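Local coordinates for DspB (Aggregatibacter actinomycetemcomitans, PDB 1YHT), which probably hydrolyses terminal N-acetylhexosamine residues of the biofilm polysaccharide, as a TIM-barrel beta-hexosaminidase of glycoside hydrolase family 20, and so releases cells from the biofilm, at residues Val257-Pro260 against Glu261-Lys265; Tyr204-Lys208 against Lys209-Thr213; Ser348-Glu351 against Ala352-Lys356; His28-Ser31 against Pro32-Lys36. All coordinates share one frame; numbering follows the deposited sequence.

Contact 1: residues Val257-Pro260 against Glu261-Lys265; sequences VSLP and ELLAK
Val-257 lays its two methyl branches against two side chains of the first helical turn that follows. CG2 rests on the aliphatic root of Glu-261, 3.3 Å from CB, while CG1 meets CD2 of Leu-262 at 3.4 Å, closer than carbons usually pack, the two side chains crossing at about a right angle. A beta-branched valine suits this place because one residue can cover both neighbours.

Beside it, Ser-258 is the N-cap, immediately before the helix. With OG turned between the backbone N and the carbonyl carbon (chi1 74°), the hydroxyl oxygen accepts the amide hydrogen of Glu-261, N to OG 3.0 Å. Glu-261 replies with its extended side chain: OE1 takes the amide N of Ser-258 at 2.8 Å, in an almost straight bond of 178° that reaches the oxygen on its anti side, 30° out of the carboxylate plane. A carboxylate near a helix N terminus should also be favoured by the helix dipole. Pro-260, with no amide hydrogen to place, fits the first turn, and its O receives Ala-264 N at 2.9 Å.

Along the helix, CD2 of Leu-259 presses on CD1 of Leu-263, again tightly at 3.4 Å. Leu-259, Leu-262 and Leu-263 all touch Val-269 of strand 269-271, tying the helix to the barrel. The reciprocal serine and glutamate bonds are those of a capping box at the start of helix 259-264.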
loop_
_atom_site.group_PDB
_atom_site.type_symbol
_atom_site.label_atom_id
_atom_site.label_comp_id
_atom_site.label_asym_id
_atom_site.label_seq_id
_atom_site.Cartn_x
_atom_site.Cartn_y
_atom_site.Cartn_z
ATOM N N VAL A 257 -5.277 -7.020 17.441
ATOM C CA VAL A 257 -4.812 -8.393 17.298
ATOM C C VAL A 257 -3.290 -8.420 16.910
ATOM O O VAL A 257 -2.818 -7.642 16.094
ATOM C CB VAL A 257 -5.723 -9.191 16.286
ATOM C CG1 VAL A 257 -5.498 -8.725 14.891
ATOM C CG2 VAL A 257 -5.417 -10.660 16.323
ATOM N N SER A 258 -2.542 -9.320 17.515
ATOM C CA SER A 258 -1.133 -9.544 17.139
ATOM C C SER A 258 -1.047 -10.404 15.869
ATOM O O SER A 258 -2.015 -11.061 15.474
ATOM C CB SER A 258 -0.421 -10.287 18.272
ATOM O OG SER A 258 -0.828 -11.634 18.289
ATOM N N LEU A 259 0.124 -10.403 15.252
ATOM C CA LEU A 259 0.341 -11.209 14.091
ATOM C C LEU A 259 0.129 -12.700 14.467
ATOM O O LEU A 259 -0.575 -13.401 13.754
ATOM C CB LEU A 259 1.704 -10.898 13.451
ATOM C CG LEU A 259 2.063 -11.733 12.221
ATOM C CD1 LEU A 259 2.925 -10.966 11.206
ATOM C CD2 LEU A 259 2.720 -13.006 12.641
ATOM N N PRO A 260 0.721 -13.183 15.593
ATOM C CA PRO A 260 0.470 -14.575 15.912
ATOM C C PRO A 260 -1.005 -14.896 16.126
ATOM O O PRO A 260 -1.444 -15.969 15.772
ATOM C CB PRO A 260 1.277 -14.792 17.197
ATOM C CG PRO A 260 2.415 -13.739 17.090
ATOM C CD PRO A 260 1.668 -12.565 16.539
ATOM N N GLU A 261 -1.743 -13.979 16.729
ATOM C CA GLU A 261 -3.178 -14.180 16.931
ATOM C C GLU A 261 -3.929 -14.368 15.623
ATOM O O GLU A 261 -4.828 -15.209 15.524
ATOM C CB GLU A 261 -3.759 -13.067 17.767
ATOM C CG GLU A 261 -3.478 -13.278 19.238
ATOM C CD GLU A 261 -3.580 -12.024 20.067
ATOM O OE1 GLU A 261 -3.717 -10.895 19.553
ATOM O OE2 GLU A 261 -3.522 -12.170 21.303
ATOM N N LEU A 262 -3.512 -13.627 14.596
ATOM C CA LEU A 262 -4.078 -13.751 13.266
ATOM C C LEU A 262 -3.733 -15.095 12.656
ATOM O O LEU A 262 -4.592 -15.754 12.079
ATOM C CB LEU A 262 -3.578 -12.612 12.373
ATOM C CG LEU A 262 -4.175 -11.215 12.695
ATOM C CD1 LEU A 262 -3.496 -10.127 11.871
ATOM C CD2 LEU A 262 -5.655 -11.166 12.485
ATOM N N LEU A 263 -2.469 -15.500 12.812
ATOM C CA LEU A 263 -2.005 -16.803 12.288
ATOM C C LEU A 263 -2.772 -17.950 12.923
ATOM O O LEU A 263 -3.182 -18.896 12.247
ATOM C CB LEU A 263 -0.519 -16.976 12.564
ATOM C CG LEU A 263 0.428 -16.006 11.858
ATOM C CD1 LEU A 263 1.849 -16.314 12.226
ATOM C CD2 LEU A 263 0.248 -16.030 10.353
ATOM N N ALA A 264 -2.989 -17.825 14.234
ATOM C CA ALA A 264 -3.737 -18.843 14.990
ATOM C C ALA A 264 -5.162 -18.993 14.486
ATOM O O ALA A 264 -5.674 -20.108 14.483
ATOM C CB ALA A 264 -3.736 -18.530 16.423
ATOM N N LYS A 265 -5.789 -17.885 14.054
ATOM C CA LYS A 265 -7.096 -17.928 13.440
ATOM C C LYS A 265 -7.103 -18.337 11.971
ATOM O O LYS A 265 -8.146 -18.447 11.397
ATOM C CB LYS A 265 -7.843 -16.603 13.613
ATOM C CG LYS A 265 -8.644 -16.508 14.927
ATOM C CD LYS A 265 -9.955 -17.327 14.880
ATOM C CE LYS A 265 -11.124 -16.424 14.431
ATOM N NZ LYS A 265 -12.350 -17.098 13.906
#

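Contact 2: residues Tyr204-Lys208 against Lys209-Thr213; sequences YFLEK and KGLKT
Leu-206 carries the buried, tightly packed side of this helix end. Its CD1 lies 3.5 Å from OG1 of Thr-213, the two side chains meeting at about a right angle, and CD2 approaches CD1 of Leu-211 more loosely, at 4.1 Å. A leucine suits the position because its branches reach Leu-211 in the turn and Thr-213 in strand 212-216; Phe-178 and Ile-180 of the adjoining strand 177-181 touch it too.

Lys-209 makes a close but more exposed contact. It bends at chi2 (-77°), which carries CE to 3.5 Å from CZ of Phe-205, obliquely to the ring; its NZ goes on to a weak hydrogen bond with Ser-165 OG of helix 154-171. A lysine can thus lay its CE methylene by the ring while the ammonium stays near the surface. Glu-207, Lys-208 and Gly-210 form the solvent side.

Between these sides the backbone closes the helix. Leu-211 N binds Leu-206 O at 2.9 Å, and Gly-210 N binds Glu-207 O at 2.9 Å, both donors standing well above the carbonyl planes. Gly-210 has a positive phi of 81°, a conformation that glycine adopts readily. These two bonds make a Schellman motif, here turning helix 192-208 into strand 212-216 within a beta-alpha-beta unit of the TIM barrel.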
loop_
_atom_site.group_PDB
_atom_site.type_symbol
_atom_site.label_atom_id
_atom_site.label_comp_id
_atom_site.label_asym_id
_atom_site.label_seq_id
_atom_site.Cartn_x
_atom_site.Cartn_y
_atom_site.Cartn_z
ATOM N N TYR A 204 -16.001 -8.962 -0.702
ATOM C CA TYR A 204 -16.926 -9.804 -1.479
ATOM C C TYR A 204 -17.181 -9.236 -2.909
ATOM O O TYR A 204 -17.416 -9.969 -3.849
ATOM C CB TYR A 204 -18.225 -10.036 -0.706
ATOM C CG TYR A 204 -17.987 -10.915 0.521
ATOM C CD1 TYR A 204 -17.472 -12.196 0.382
ATOM C CD2 TYR A 204 -18.268 -10.456 1.800
ATOM C CE1 TYR A 204 -17.245 -12.999 1.482
ATOM C CE2 TYR A 204 -18.033 -11.248 2.927
ATOM C CZ TYR A 204 -17.535 -12.517 2.754
ATOM O OH TYR A 204 -17.317 -13.314 3.848
ATOM N N PHE A 205 -17.097 -7.917 -3.051
ATOM C CA PHE A 205 -17.162 -7.282 -4.361
ATOM C C PHE A 205 -15.929 -7.727 -5.169
ATOM O O PHE A 205 -16.034 -8.104 -6.338
ATOM C CB PHE A 205 -17.199 -5.769 -4.172
ATOM C CG PHE A 205 -17.022 -4.993 -5.417
ATOM C CD1 PHE A 205 -18.113 -4.688 -6.219
ATOM C CD2 PHE A 205 -15.767 -4.539 -5.794
ATOM C CE1 PHE A 205 -17.948 -3.927 -7.414
ATOM C CE2 PHE A 205 -15.615 -3.759 -6.939
ATOM C CZ PHE A 205 -16.699 -3.469 -7.748
ATOM N N LEU A 206 -14.754 -7.676 -4.559
ATOM C CA LEU A 206 -13.526 -8.153 -5.231
ATOM C C LEU A 206 -13.573 -9.650 -5.574
ATOM O O LEU A 206 -13.145 -10.069 -6.662
ATOM C CB LEU A 206 -12.295 -7.853 -4.370
ATOM C CG LEU A 206 -11.903 -6.374 -4.316
ATOM C CD1 LEU A 206 -10.880 -6.079 -3.217
ATOM C CD2 LEU A 206 -11.394 -5.866 -5.649
ATOM N N GLU A 207 -14.045 -10.455 -4.626
ATOM C CA GLU A 207 -14.234 -11.886 -4.824
ATOM C C GLU A 207 -15.065 -12.141 -6.073
ATOM O O GLU A 207 -14.669 -12.952 -6.922
ATOM C CB GLU A 207 -14.854 -12.574 -3.561
ATOM C CG GLU A 207 -15.141 -14.053 -3.746
ATOM C CD GLU A 207 -15.836 -14.673 -2.533
ATOM O OE1 GLU A 207 -16.989 -14.327 -2.237
ATOM O OE2 GLU A 207 -15.216 -15.513 -1.863
ATOM N N LYS A 208 -16.159 -11.406 -6.254
ATOM C CA LYS A 208 -16.989 -11.622 -7.437
ATOM C C LYS A 208 -16.238 -11.257 -8.720
ATOM O O LYS A 208 -16.465 -11.863 -9.764
ATOM C CB LYS A 208 -18.330 -10.874 -7.338
ATOM C CG LYS A 208 -19.394 -11.350 -8.396
ATOM C CD LYS A 208 -20.624 -10.400 -8.422
ATOM C CE LYS A 208 -21.538 -10.630 -9.666
ATOM N NZ LYS A 208 -22.043 -9.306 -10.271
ATOM N N LYS A 209 -15.334 -10.274 -8.636
ATOM C CA LYS A 209 -14.437 -9.913 -9.732
ATOM C C LYS A 209 -13.258 -10.874 -9.938
ATOM O O LYS A 209 -12.411 -10.581 -10.775
ATOM C CB LYS A 209 -13.831 -8.548 -9.440
ATOM C CG LYS A 209 -14.787 -7.369 -9.272
ATOM C CD LYS A 209 -15.265 -6.912 -10.586
ATOM C CE LYS A 209 -16.033 -5.580 -10.516
ATOM N NZ LYS A 209 -15.985 -4.991 -11.874
ATOM N N GLY A 210 -13.153 -11.940 -9.142
ATOM C CA GLY A 210 -12.095 -12.927 -9.278
ATOM C C GLY A 210 -10.795 -12.461 -8.628
ATOM O O GLY A 210 -9.732 -12.942 -8.981
ATOM N N LEU A 211 -10.890 -11.514 -7.693
ATOM C CA LEU A 211 -9.743 -11.008 -6.975
ATOM C C LEU A 211 -9.798 -11.271 -5.455
ATOM O O LEU A 211 -10.829 -11.099 -4.809
ATOM C CB LEU A 211 -9.567 -9.502 -7.214
ATOM C CG LEU A 211 -9.270 -9.106 -8.653
ATOM C CD1 LEU A 211 -9.523 -7.644 -8.881
ATOM C CD2 LEU A 211 -7.815 -9.467 -9.000
ATOM N N LYS A 212 -8.642 -11.613 -4.912
ATOM C CA LYS A 212 -8.411 -11.642 -3.485
ATOM C C LYS A 212 -8.118 -10.243 -2.960
ATOM O O LYS A 212 -7.719 -9.343 -3.701
ATOM C CB LYS A 212 -7.266 -12.586 -3.155
ATOM C CG LYS A 212 -7.598 -14.021 -3.468
ATOM C CD LYS A 212 -6.295 -14.770 -3.610
ATOM C CE LYS A 212 -6.461 -16.208 -3.799
ATOM N NZ LYS A 212 -5.132 -16.813 -4.098
ATOM N N THR A 213 -8.365 -10.072 -1.672
ATOM C CA THR A 213 -8.232 -8.801 -0.980
ATOM C C THR A 213 -6.985 -8.800 -0.084
ATOM O O THR A 213 -6.719 -9.752 0.656
ATOM C CB THR A 213 -9.521 -8.566 -0.097
ATOM O OG1 THR A 213 -10.700 -8.667 -0.909
ATOM C CG2 THR A 213 -9.481 -7.246 0.639
#

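Contact 3: residues Ser348-Glu351 against Ala352-Lys356; sequences SLLE and AVIHK
The carbonyl oxygen of Glu-351 receives the shortest backbone bond between 348-351 and 352-356, from His-355 N at 2.9 Å and 167°. The imidazole of His-355 folds back beside the same oxygen, CD2 lying 3.2 Å from Glu-351 O, obliquely to the ring. CG of His-355 sits beside the backbone N, anti to the carbonyl carbon (chi1 -70°), which carries the ring back along the helix toward the preceding turn. OE1 of Glu-351 and NE2 of His-355 stay 5.5 Å apart.

The apolar faces are built from branched residues. Leu-350 and Ile-354 meet at their ends, CD1 to CD1 at 3.9 Å, and Leu-349 CD1 lies 4.2 Å from CG2 of Val-353. That CG2 also packs on the carbonyl of its partner, 3.2 Å from Leu-349 O. Ala-352, with only a methyl, suits the side that meets helix 287-301, where it touches Ile-299. Leu-350 also meets helix 32-44.

Below a kink at 348-349, the amides of Ala-352 to His-355 thus bind back in turn to the carbonyls of 348-351, leaving the two leucines to pack against Leu-327 of strand 324-329 and the neighbouring helices, while Ile-354 touches Ser-45. Glutamate and histidine place a carboxylate and an imidazole on the more exposed flank without direct contact, so any attraction between them would be modest and would depend on the charge of the histidine.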
loop_
_atom_site.group_PDB
_atom_site.type_symbol
_atom_site.label_atom_id
_atom_site.label_comp_id
_atom_site.label_asym_id
_atom_site.label_seq_id
_atom_site.Cartn_x
_atom_site.Cartn_y
_atom_site.Cartn_z
ATOM N N SER A 348 20.099 -3.080 -2.751
ATOM C CA SER A 348 20.668 -4.033 -1.808
ATOM C C SER A 348 19.645 -4.433 -0.737
ATOM O O SER A 348 19.549 -5.579 -0.358
ATOM C CB SER A 348 21.917 -3.430 -1.151
ATOM O OG SER A 348 22.949 -3.295 -2.142
ATOM N N LEU A 349 18.860 -3.459 -0.274
ATOM C CA LEU A 349 17.928 -3.689 0.802
ATOM C C LEU A 349 16.768 -4.525 0.297
ATOM O O LEU A 349 16.276 -5.431 0.980
ATOM C CB LEU A 349 17.491 -2.340 1.363
ATOM C CG LEU A 349 16.349 -2.327 2.381
ATOM C CD1 LEU A 349 16.645 -3.179 3.592
ATOM C CD2 LEU A 349 16.062 -0.869 2.797
ATOM N N LEU A 350 16.304 -4.217 -0.908
ATOM C CA LEU A 350 15.203 -4.993 -1.484
ATOM C C LEU A 350 15.603 -6.440 -1.729
ATOM O O LEU A 350 14.845 -7.353 -1.442
ATOM C CB LEU A 350 14.711 -4.330 -2.798
ATOM C CG LEU A 350 13.591 -5.075 -3.543
ATOM C CD1 LEU A 350 12.335 -5.346 -2.669
ATOM C CD2 LEU A 350 13.231 -4.372 -4.846
ATOM N N GLU A 351 16.802 -6.646 -2.275
ATOM C CA GLU A 351 17.374 -7.988 -2.416
ATOM C C GLU A 351 17.424 -8.759 -1.105
ATOM O O GLU A 351 17.042 -9.917 -1.045
ATOM C CB GLU A 351 18.788 -7.938 -3.041
ATOM C CG GLU A 351 18.771 -7.481 -4.474
ATOM C CD GLU A 351 20.170 -7.254 -5.044
ATOM O OE1 GLU A 351 21.172 -7.378 -4.285
ATOM O OE2 GLU A 351 20.229 -6.992 -6.254
ATOM N N ALA A 352 17.924 -8.108 -0.070
ATOM C CA ALA A 352 18.052 -8.701 1.281
ATOM C C ALA A 352 16.694 -9.134 1.843
ATOM O O ALA A 352 16.557 -10.202 2.373
ATOM C CB ALA A 352 18.667 -7.699 2.234
ATOM N N VAL A 353 15.700 -8.270 1.746
ATOM C CA VAL A 353 14.366 -8.600 2.262
ATOM C C VAL A 353 13.776 -9.839 1.538
ATOM O O VAL A 353 13.252 -10.772 2.184
ATOM C CB VAL A 353 13.405 -7.393 2.135
ATOM C CG1 VAL A 353 11.952 -7.804 2.528
ATOM C CG2 VAL A 353 13.882 -6.230 2.997
ATOM N N ILE A 354 13.926 -9.874 0.226
ATOM C CA ILE A 354 13.431 -10.974 -0.607
ATOM C C ILE A 354 14.170 -12.264 -0.257
ATOM O O ILE A 354 13.546 -13.291 -0.069
ATOM C CB ILE A 354 13.520 -10.681 -2.147
ATOM C CG1 ILE A 354 12.518 -9.597 -2.539
ATOM C CG2 ILE A 354 13.270 -11.922 -2.954
ATOM C CD1 ILE A 354 12.691 -9.002 -3.932
ATOM N N HIS A 355 15.489 -12.200 -0.223
ATOM C CA HIS A 355 16.286 -13.370 0.096
ATOM C C HIS A 355 16.043 -13.851 1.530
ATOM O O HIS A 355 15.926 -15.031 1.740
ATOM C CB HIS A 355 17.776 -13.116 -0.110
ATOM C CG HIS A 355 18.186 -12.965 -1.543
ATOM N ND1 HIS A 355 17.727 -13.791 -2.547
ATOM C CD2 HIS A 355 19.058 -12.107 -2.136
ATOM C CE1 HIS A 355 18.253 -13.420 -3.702
ATOM N NE2 HIS A 355 19.060 -12.397 -3.488
ATOM N N LYS A 356 15.991 -12.953 2.500
ATOM C CA LYS A 356 15.739 -13.351 3.886
ATOM C C LYS A 356 14.367 -13.947 4.067
ATOM O O LYS A 356 14.189 -14.817 4.924
ATOM C CB LYS A 356 15.904 -12.188 4.853
ATOM C CG LYS A 356 17.348 -11.708 5.030
ATOM C CD LYS A 356 18.248 -12.717 5.821
ATOM C CE LYS A 356 17.708 -12.983 7.198
ATOM N NZ LYS A 356 18.729 -12.762 8.247
#

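Contact 4: residues His28-Ser31 against Pro32-Lys36; sequences HFYS and PEVIK
Ser-31 caps the N terminus of helix 32-44, in the first beta-alpha unit of the TIM barrel, and meets Val-34 and Ile-35 through two different oxygens. Its hydroxyl is the N-cap acceptor: OG takes the amide N of Val-34 at 3.1 Å, with an N-H...O angle of 163°. The torsion that makes this possible places OG between the backbone N and the carbonyl carbon (chi1 79°), directed at the first turn, whose amides have no preceding helical carbonyl to bind. The carbonyl of Ser-31 starts the regular helical pattern, its O accepting Ile-35 N at 2.9 Å almost in line with the C=O bond. The amide of Ser-31 is satisfied too, by OD2 of Asp-339 at the start of helix 339-358. The residue thus uses hydroxyl, carbonyl and amide; serine suits the place because its short side chain puts OG within reach of the amide of Val-34. Pro-32 follows as the first helical residue, a place where the missing amide hydrogen costs nothing, and its O accepts Lys-36 N at 2.9 Å.

Farther along, Lys-36 sends NZ to a salt bridge with Asp-99 of helix 94-106; before the cap, NE2 of His-28 is hydrogen-bonded to Leu-337 O.

Apolar contacts accompany these bonds. Ile-35 lays CG1 3.8 Å from CB of Tyr-30, with CD1 3.4 Å from Tyr-30 O. Val-34 touches Ser-31 and Tyr-30 with separate methyls: CG2 lies 3.3 Å from Ser-31 OG, while CG1 lies in the plane of the Tyr-30 ring, at its edge, 4.0 Å from CD1.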
loop_
_atom_site.group_PDB
_atom_site.type_symbol
_atom_site.label_atom_id
_atom_site.label_comp_id
_atom_site.label_asym_id
_atom_site.label_seq_id
_atom_site.Cartn_x
_atom_site.Cartn_y
_atom_site.Cartn_z
ATOM N N HIS A 28 5.924 10.244 -4.011
ATOM C CA HIS A 28 7.071 10.496 -4.897
ATOM C C HIS A 28 6.864 9.708 -6.209
ATOM O O HIS A 28 6.558 8.523 -6.158
ATOM C CB HIS A 28 8.387 10.043 -4.277
ATOM C CG HIS A 28 9.593 10.606 -4.980
ATOM N ND1 HIS A 28 10.092 10.077 -6.157
ATOM C CD2 HIS A 28 10.339 11.699 -4.716
ATOM C CE1 HIS A 28 11.122 10.807 -6.561
ATOM N NE2 HIS A 28 11.291 11.797 -5.703
ATOM N N PHE A 29 6.997 10.356 -7.363
ATOM C CA PHE A 29 6.658 9.695 -8.628
ATOM C C PHE A 29 7.855 8.972 -9.162
ATOM O O PHE A 29 8.964 9.448 -8.989
ATOM C CB PHE A 29 6.202 10.735 -9.651
ATOM C CG PHE A 29 5.504 10.165 -10.840
ATOM C CD1 PHE A 29 4.188 9.776 -10.762
ATOM C CD2 PHE A 29 6.170 10.026 -12.056
ATOM C CE1 PHE A 29 3.513 9.276 -11.844
ATOM C CE2 PHE A 29 5.503 9.526 -13.152
ATOM C CZ PHE A 29 4.187 9.149 -13.058
ATOM N N TYR A 30 7.635 7.853 -9.852
ATOM C CA TYR A 30 8.696 7.091 -10.488
ATOM C C TYR A 30 8.364 6.834 -11.963
ATOM O O TYR A 30 7.244 6.431 -12.343
ATOM C CB TYR A 30 8.932 5.736 -9.765
ATOM C CG TYR A 30 9.298 5.866 -8.285
ATOM C CD1 TYR A 30 10.602 5.608 -7.833
ATOM C CD2 TYR A 30 8.359 6.246 -7.359
ATOM C CE1 TYR A 30 10.945 5.680 -6.488
ATOM C CE2 TYR A 30 8.690 6.371 -5.988
ATOM C CZ TYR A 30 9.970 6.069 -5.559
ATOM O OH TYR A 30 10.307 6.196 -4.231
ATOM N N SER A 31 9.357 7.078 -12.799
ATOM C CA SER A 31 9.230 6.895 -14.233
ATOM C C SER A 31 8.954 5.431 -14.581
ATOM O O SER A 31 9.337 4.542 -13.848
ATOM C CB SER A 31 10.494 7.395 -14.929
ATOM O OG SER A 31 11.540 6.446 -14.823
ATOM N N PRO A 32 8.248 5.171 -15.677
ATOM C CA PRO A 32 8.161 3.771 -16.127
ATOM C C PRO A 32 9.487 2.999 -16.169
ATOM O O PRO A 32 9.560 1.846 -15.732
ATOM C CB PRO A 32 7.565 3.905 -17.535
ATOM C CG PRO A 32 6.696 5.105 -17.437
ATOM C CD PRO A 32 7.429 6.062 -16.525
ATOM N N GLU A 33 10.534 3.650 -16.652
ATOM C CA GLU A 33 11.872 3.045 -16.695
ATOM C C GLU A 33 12.352 2.565 -15.323
ATOM O O GLU A 33 12.843 1.467 -15.190
ATOM C CB GLU A 33 12.897 4.023 -17.286
ATOM C CG GLU A 33 12.929 4.076 -18.812
ATOM C CD GLU A 33 13.587 2.881 -19.483
ATOM O OE1 GLU A 33 14.329 2.151 -18.788
ATOM O OE2 GLU A 33 13.331 2.674 -20.715
ATOM N N VAL A 34 12.217 3.417 -14.325
ATOM C CA VAL A 34 12.633 3.111 -12.967
ATOM C C VAL A 34 11.730 2.058 -12.342
ATOM O O VAL A 34 12.209 1.173 -11.642
ATOM C CB VAL A 34 12.691 4.373 -12.115
ATOM C CG1 VAL A 34 12.902 4.040 -10.664
ATOM C CG2 VAL A 34 13.793 5.353 -12.646
ATOM N N ILE A 35 10.421 2.117 -12.616
ATOM C CA ILE A 35 9.510 1.079 -12.153
ATOM C C ILE A 35 9.902 -0.289 -12.714
ATOM O O ILE A 35 9.904 -1.297 -11.992
ATOM C CB ILE A 35 8.058 1.429 -12.485
ATOM C CG1 ILE A 35 7.599 2.625 -11.583
ATOM C CG2 ILE A 35 7.167 0.220 -12.209
ATOM C CD1 ILE A 35 6.252 3.192 -11.895
ATOM N N LYS A 36 10.255 -0.329 -13.987
ATOM C CA LYS A 36 10.782 -1.546 -14.599
ATOM C C LYS A 36 12.095 -2.041 -13.953
ATOM O O LYS A 36 12.297 -3.248 -13.857
ATOM C CB LYS A 36 10.993 -1.363 -16.094
ATOM C CG LYS A 36 9.718 -1.363 -16.910
ATOM C CD LYS A 36 10.006 -0.871 -18.317
ATOM C CE LYS A 36 8.760 -0.903 -19.213
ATOM N NZ LYS A 36 9.179 -0.826 -20.624
#

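Overall arrangement
From the N terminus, contact 4 comes first, closing the loop that leads from strand 18-24 into helix 32-44. Contact 2 follows, closing the turn from helix 192-208 into strand 212-216; contact 1 caps helix 259-264, which leads toward strand 269-271, and contact 3 closes no loop, lying inside the last helix, 339-358. All four are local and in series, so none nests in or crosses another. Contacts 1 and 4 stand on opposite sides of the chain's centre, about 35 Å between centres. Contacts 3 and 4 are the nearest pair, about 20 Å between centres; their helices, 339-358 and 32-44, the last and first, touch on the outside of the barrel.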